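Local coordinates for DNA replication protein DnaC (Aquifex aeolicus, PDB 3ECC) that binds adenine nucleotide with magnesium, probably ATP, as a bacterial helicase loader that probably helps to place the replicative helicase on DNA during replication initiation, at residues I126-I138 with E164-L176. Residues are numbered along the deposited sequence; the frame is centred on the assembly and turned at random.
Sequences ITYRYNNLKSTII and ENVVSKIYEMNEL
Tyr130 packs between Lys169 and Met173 where two helices lie side by side on one face of the parallel sheet of this P-loop NTPase (AAA) fold. The end of helix 116-131 (residues 126-131) and helix 164-173 run at 34°, their axes approaching to 10.0 Å, and each leads into a sheet strand. With its CG anti to the backbone N (chi1 177°), Tyr130 reaches across to the second helix. The aliphatic chain of Lys169 lies across one ring face, its direction roughly perpendicular to the Tyr130 side chain, a CH-pi contact with Lys169 CG 3.8 Å from the ring centroid. Met173 comes in obliquely, its CG 3.5 Å from Tyr130 CD1, and its bent chain carries SD toward Leu133 CD2. Glu172 CG lies at the ring edge. Toward the sheet, Ile126 CD1 meets Val166 CG1 at 3.7 Å, and Ile170 packs on Ile138 CD1. Strands 136-141 and 174-178 are not adjacent, since strand 40-45 runs between them, yet Asn174 links the two sides: its ND2 donates to Thr136 O (2.8 Å) and bonds Thr42 OG1 of that middle strand. A water completes the link, donating to Asn174 OD1 and accepting from Thr136 N at 2.6 Å.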
loop_
_atom_site.group_PDB
_atom_site.type_symbol
_atom_site.label_atom_id
_atom_site.label_comp_id
_atom_site.label_asym_id
_atom_site.label_seq_id
_atom_site.Cartn_x
_atom_site.Cartn_y
_atom_site.Cartn_z
ATOM N N ILE A 126 -7.771 1.242 -7.814
ATOM C CA ILE A 126 -7.833 2.291 -6.807
ATOM C C ILE A 126 -9.168 3.060 -6.809
ATOM O O ILE A 126 -9.707 3.398 -5.746
ATOM C CB ILE A 126 -6.632 3.244 -6.935
ATOM C CG1 ILE A 126 -5.393 2.560 -6.362
ATOM C CG2 ILE A 126 -6.901 4.557 -6.215
ATOM C CD1 ILE A 126 -4.106 3.027 -6.955
ATOM N N THR A 127 -9.707 3.320 -7.993
ATOM C CA THR A 127 -11.011 3.978 -8.101
ATOM C C THR A 127 -12.130 3.079 -7.539
ATOM O O THR A 127 -13.042 3.547 -6.854
ATOM C CB THR A 127 -11.298 4.390 -9.561
ATOM O OG1 THR A 127 -10.256 5.260 -10.009
ATOM C CG2 THR A 127 -12.611 5.102 -9.676
ATOM N N TYR A 128 -12.037 1.785 -7.817
ATOM C CA TYR A 128 -12.989 0.820 -7.292
ATOM C C TYR A 128 -12.958 0.791 -5.764
ATOM O O TYR A 128 -14.005 0.869 -5.112
ATOM C CB TYR A 128 -12.683 -0.563 -7.846
ATOM C CG TYR A 128 -13.720 -1.596 -7.523
ATOM C CD1 TYR A 128 -14.821 -1.799 -8.363
ATOM C CD2 TYR A 128 -13.606 -2.383 -6.382
ATOM C CE1 TYR A 128 -15.784 -2.757 -8.066
ATOM C CE2 TYR A 128 -14.561 -3.344 -6.074
ATOM C CZ TYR A 128 -15.648 -3.529 -6.915
ATOM O OH TYR A 128 -16.588 -4.483 -6.605
ATOM N N ARG A 129 -11.754 0.715 -5.205
ATOM C CA ARG A 129 -11.571 0.634 -3.758
ATOM C C ARG A 129 -11.828 1.969 -3.078
ATOM O O ARG A 129 -12.160 2.005 -1.899
ATOM C CB ARG A 129 -10.174 0.106 -3.422
ATOM C CG ARG A 129 -9.966 -1.343 -3.863
ATOM C CD ARG A 129 -8.591 -1.879 -3.508
ATOM N NE ARG A 129 -8.464 -2.168 -2.077
ATOM C CZ ARG A 129 -9.049 -3.196 -1.467
ATOM N NH1 ARG A 129 -9.806 -4.038 -2.160
ATOM N NH2 ARG A 129 -8.893 -3.371 -0.158
ATOM N N TYR A 130 -11.682 3.058 -3.830
ATOM C CA TYR A 130 -12.124 4.395 -3.394
ATOM C C TYR A 130 -13.656 4.497 -3.342
ATOM O O TYR A 130 -14.218 4.984 -2.363
ATOM C CB TYR A 130 -11.563 5.478 -4.325
ATOM C CG TYR A 130 -12.009 6.892 -4.010
ATOM C CD1 TYR A 130 -11.441 7.601 -2.957
ATOM C CD2 TYR A 130 -12.980 7.531 -4.779
ATOM C CE1 TYR A 130 -11.839 8.901 -2.665
ATOM C CE2 TYR A 130 -13.384 8.831 -4.492
ATOM C CZ TYR A 130 -12.810 9.508 -3.437
ATOM O OH TYR A 130 -13.203 10.792 -3.141
ATOM N N ASN A 131 -14.325 4.040 -4.395
ATOM C CA ASN A 131 -15.786 4.145 -4.466
ATOM C C ASN A 131 -16.516 3.207 -3.507
ATOM O O ASN A 131 -17.584 3.545 -2.984
ATOM C CB ASN A 131 -16.279 3.913 -5.895
ATOM C CG ASN A 131 -15.771 4.957 -6.863
ATOM O OD1 ASN A 131 -15.546 6.112 -6.492
ATOM N ND2 ASN A 131 -15.573 4.555 -8.111
ATOM N N ASN A 132 -15.939 2.027 -3.287
ATOM C CA ASN A 132 -16.589 0.992 -2.483
ATOM C C ASN A 132 -15.966 0.843 -1.102
ATOM O O ASN A 132 -16.108 -0.193 -0.464
ATOM C CB ASN A 132 -16.587 -0.351 -3.224
ATOM C CG ASN A 132 -17.110 -0.234 -4.659
ATOM O OD1 ASN A 132 -17.564 0.822 -5.085
ATOM N ND2 ASN A 132 -17.048 -1.325 -5.400
ATOM N N LEU A 133 -15.283 1.892 -0.651
ATOM C CA LEU A 133 -14.726 1.967 0.702
ATOM C C LEU A 133 -13.967 0.711 1.085
ATOM O O LEU A 133 -14.197 0.114 2.133
ATOM C CB LEU A 133 -15.816 2.291 1.737
ATOM C CG LEU A 133 -16.647 3.559 1.512
ATOM C CD1 LEU A 133 -17.806 3.618 2.478
ATOM C CD2 LEU A 133 -15.803 4.816 1.609
ATOM N N LYS A 134 -13.044 0.315 0.232
ATOM C CA LYS A 134 -12.255 -0.865 0.486
ATOM C C LYS A 134 -10.865 -0.434 0.945
ATOM O O LYS A 134 -10.108 0.150 0.182
ATOM C CB LYS A 134 -12.187 -1.716 -0.777
ATOM C CG LYS A 134 -13.527 -2.325 -1.192
ATOM C CD LYS A 134 -13.761 -3.666 -0.532
ATOM C CE LYS A 134 -15.210 -4.083 -0.612
ATOM N NZ LYS A 134 -15.483 -5.115 0.424
ATOM N N SER A 135 -10.552 -0.694 2.210
ATOM C CA SER A 135 -9.305 -0.218 2.817
ATOM C C SER A 135 -8.093 -0.826 2.147
ATOM O O SER A 135 -8.034 -2.032 1.913
ATOM C CB SER A 135 -9.277 -0.507 4.315
ATOM O OG SER A 135 -9.921 -1.740 4.600
ATOM N N THR A 136 -7.125 0.027 1.836
ATOM C CA THR A 136 -5.975 -0.382 1.054
ATOM C C THR A 136 -4.702 0.307 1.532
ATOM O O THR A 136 -4.663 1.528 1.704
ATOM C CB THR A 136 -6.198 -0.148 -0.469
ATOM O OG1 THR A 136 -4.935 0.014 -1.123
ATOM C CG2 THR A 136 -7.035 1.090 -0.714
ATOM N N ILE A 137 -3.665 -0.492 1.755
ATOM C CA ILE A 137 -2.388 0.020 2.225
ATOM C C ILE A 137 -1.374 0.063 1.092
ATOM O O ILE A 137 -1.294 -0.852 0.279
ATOM C CB ILE A 137 -1.848 -0.817 3.400
ATOM C CG1 ILE A 137 -2.868 -0.832 4.545
ATOM C CG2 ILE A 137 -0.496 -0.272 3.868
ATOM C CD1 ILE A 137 -2.598 -1.880 5.618
ATOM N N ILE A 138 -0.606 1.141 1.039
ATOM C CA ILE A 138 0.320 1.366 -0.061
ATOM C C ILE A 138 1.700 1.686 0.489
ATOM O O ILE A 138 1.828 2.389 1.483
ATOM C CB ILE A 138 -0.155 2.548 -0.951
ATOM C CG1 ILE A 138 -1.449 2.195 -1.687
ATOM C CG2 ILE A 138 0.942 2.974 -1.931
ATOM C CD1 ILE A 138 -2.223 3.398 -2.154
ATOM N N GLU A 164 -2.926 12.564 -11.635
ATOM C CA GLU A 164 -3.494 13.381 -10.555
ATOM C C GLU A 164 -4.724 12.748 -9.906
ATOM O O GLU A 164 -4.881 12.797 -8.690
ATOM C CB GLU A 164 -3.878 14.764 -11.085
ATOM C CG GLU A 164 -2.712 15.625 -11.533
ATOM C CD GLU A 164 -1.860 16.115 -10.365
ATOM O OE1 GLU A 164 -2.368 16.150 -9.217
ATOM O OE2 GLU A 164 -0.677 16.464 -10.599
ATOM N N ASN A 165 -5.598 12.174 -10.733
ATOM C CA ASN A 165 -6.842 11.545 -10.272
ATOM C C ASN A 165 -6.592 10.489 -9.190
ATOM O O ASN A 165 -7.211 10.512 -8.121
ATOM C CB ASN A 165 -7.585 10.925 -11.467
ATOM C CG ASN A 165 -9.069 10.680 -11.191
ATOM O OD1 ASN A 165 -9.703 11.408 -10.432
ATOM N ND2 ASN A 165 -9.630 9.664 -11.839
ATOM N N VAL A 166 -5.645 9.593 -9.464
ATOM C CA VAL A 166 -5.312 8.488 -8.563
ATOM C C VAL A 166 -4.708 8.970 -7.231
ATOM O O VAL A 166 -5.200 8.621 -6.154
ATOM C CB VAL A 166 -4.368 7.481 -9.264
ATOM C CG1 VAL A 166 -3.842 6.464 -8.295
ATOM C CG2 VAL A 166 -5.101 6.789 -10.387
ATOM N N VAL A 167 -3.669 9.796 -7.315
ATOM C CA VAL A 167 -2.987 10.316 -6.126
ATOM C C VAL A 167 -3.913 11.159 -5.250
ATOM O O VAL A 167 -3.738 11.229 -4.037
ATOM C CB VAL A 167 -1.738 11.136 -6.515
ATOM C CG1 VAL A 167 -1.036 11.666 -5.283
ATOM C CG2 VAL A 167 -0.802 10.279 -7.315
ATOM N N SER A 168 -4.903 11.782 -5.879
ATOM C CA SER A 168 -5.909 12.556 -5.184
ATOM C C SER A 168 -6.805 11.646 -4.356
ATOM O O SER A 168 -7.157 11.974 -3.224
ATOM C CB SER A 168 -6.736 13.333 -6.211
ATOM O OG SER A 168 -7.865 13.953 -5.634
ATOM N N LYS A 169 -7.195 10.518 -4.939
ATOM C CA LYS A 169 -8.043 9.548 -4.248
ATOM C C LYS A 169 -7.267 8.793 -3.168
ATOM O O LYS A 169 -7.810 8.490 -2.110
ATOM C CB LYS A 169 -8.676 8.572 -5.247
ATOM C CG LYS A 169 -9.665 9.231 -6.188
ATOM C CD LYS A 169 -10.355 8.221 -7.076
ATOM C CE LYS A 169 -11.445 8.876 -7.911
ATOM N NZ LYS A 169 -10.866 9.780 -8.947
ATOM N N ILE A 170 -5.993 8.520 -3.435
ATOM C CA ILE A 170 -5.101 7.911 -2.448
ATOM C C ILE A 170 -4.964 8.797 -1.206
ATOM O O ILE A 170 -4.873 8.304 -0.076
ATOM C CB ILE A 170 -3.706 7.639 -3.051
ATOM C CG1 ILE A 170 -3.775 6.505 -4.076
ATOM C CG2 ILE A 170 -2.680 7.337 -1.946
ATOM C CD1 ILE A 170 -2.501 6.342 -4.885
ATOM N N TYR A 171 -4.970 10.107 -1.424
ATOM C CA TYR A 171 -4.835 11.064 -0.345
ATOM C C TYR A 171 -6.108 11.208 0.498
ATOM O O TYR A 171 -6.029 11.472 1.692
ATOM C CB TYR A 171 -4.378 12.422 -0.888
ATOM C CG TYR A 171 -4.033 13.430 0.184
ATOM C CD1 TYR A 171 -3.074 13.143 1.158
ATOM C CD2 TYR A 171 -4.646 14.681 0.217
ATOM C CE1 TYR A 171 -2.749 14.071 2.144
ATOM C CE2 TYR A 171 -4.330 15.610 1.197
ATOM C CZ TYR A 171 -3.381 15.302 2.157
ATOM O OH TYR A 171 -3.060 16.222 3.140
ATOM N N GLU A 172 -7.278 11.013 -0.107
ATOM C CA GLU A 172 -8.519 11.053 0.663
ATOM C C GLU A 172 -8.674 9.824 1.551
ATOM O O GLU A 172 -9.006 9.957 2.725
ATOM C CB GLU A 172 -9.759 11.260 -0.228
ATOM C CG GLU A 172 -11.097 10.868 0.450
ATOM C CD GLU A 172 -12.279 11.764 0.069
ATOM O OE1 GLU A 172 -13.393 11.233 -0.141
ATOM O OE2 GLU A 172 -12.101 12.997 0.004
ATOM N N MET A 173 -8.436 8.636 0.999
ATOM C CA MET A 173 -8.705 7.393 1.728
ATOM C C MET A 173 -7.634 7.008 2.757
ATOM O O MET A 173 -7.938 6.375 3.769
ATOM C CB MET A 173 -8.954 6.233 0.753
ATOM C CG MET A 173 -10.366 6.241 0.124
ATOM S SD MET A 173 -11.695 5.344 1.033
ATOM C CE MET A 173 -11.625 3.714 0.276
ATOM N N ASN A 174 -6.394 7.403 2.506
ATOM C CA ASN A 174 -5.288 6.977 3.352
ATOM C C ASN A 174 -4.675 8.089 4.189
ATOM O O ASN A 174 -4.756 9.264 3.839
ATOM C CB ASN A 174 -4.211 6.278 2.513
ATOM C CG ASN A 174 -4.612 4.881 2.113
ATOM O OD1 ASN A 174 -5.751 4.467 2.321
ATOM N ND2 ASN A 174 -3.675 4.139 1.543
ATOM N N GLU A 175 -4.071 7.706 5.309
ATOM C CA GLU A 175 -3.242 8.622 6.069
ATOM C C GLU A 175 -1.781 8.460 5.649
ATOM O O GLU A 175 -1.294 7.341 5.498
ATOM C CB GLU A 175 -3.399 8.365 7.565
ATOM C CG GLU A 175 -3.392 9.637 8.397
ATOM C CD GLU A 175 -2.878 9.405 9.801
ATOM O OE1 GLU A 175 -3.438 8.523 10.498
ATOM O OE2 GLU A 175 -1.914 10.096 10.204
ATOM N N LEU A 176 -1.090 9.578 5.455
ATOM C CA LEU A 176 0.291 9.540 4.985
ATOM C C LEU A 176 1.278 9.413 6.143
ATOM O O LEU A 176 1.216 10.169 7.109
ATOM C CB LEU A 176 0.614 10.781 4.147
ATOM C CG LEU A 176 1.888 10.728 3.290
ATOM C CD1 LEU A 176 1.600 10.112 1.913
ATOM C CD2 LEU A 176 2.512 12.119 3.147
HETATM O O HOH W 1 -8.040 2.417 1.972
#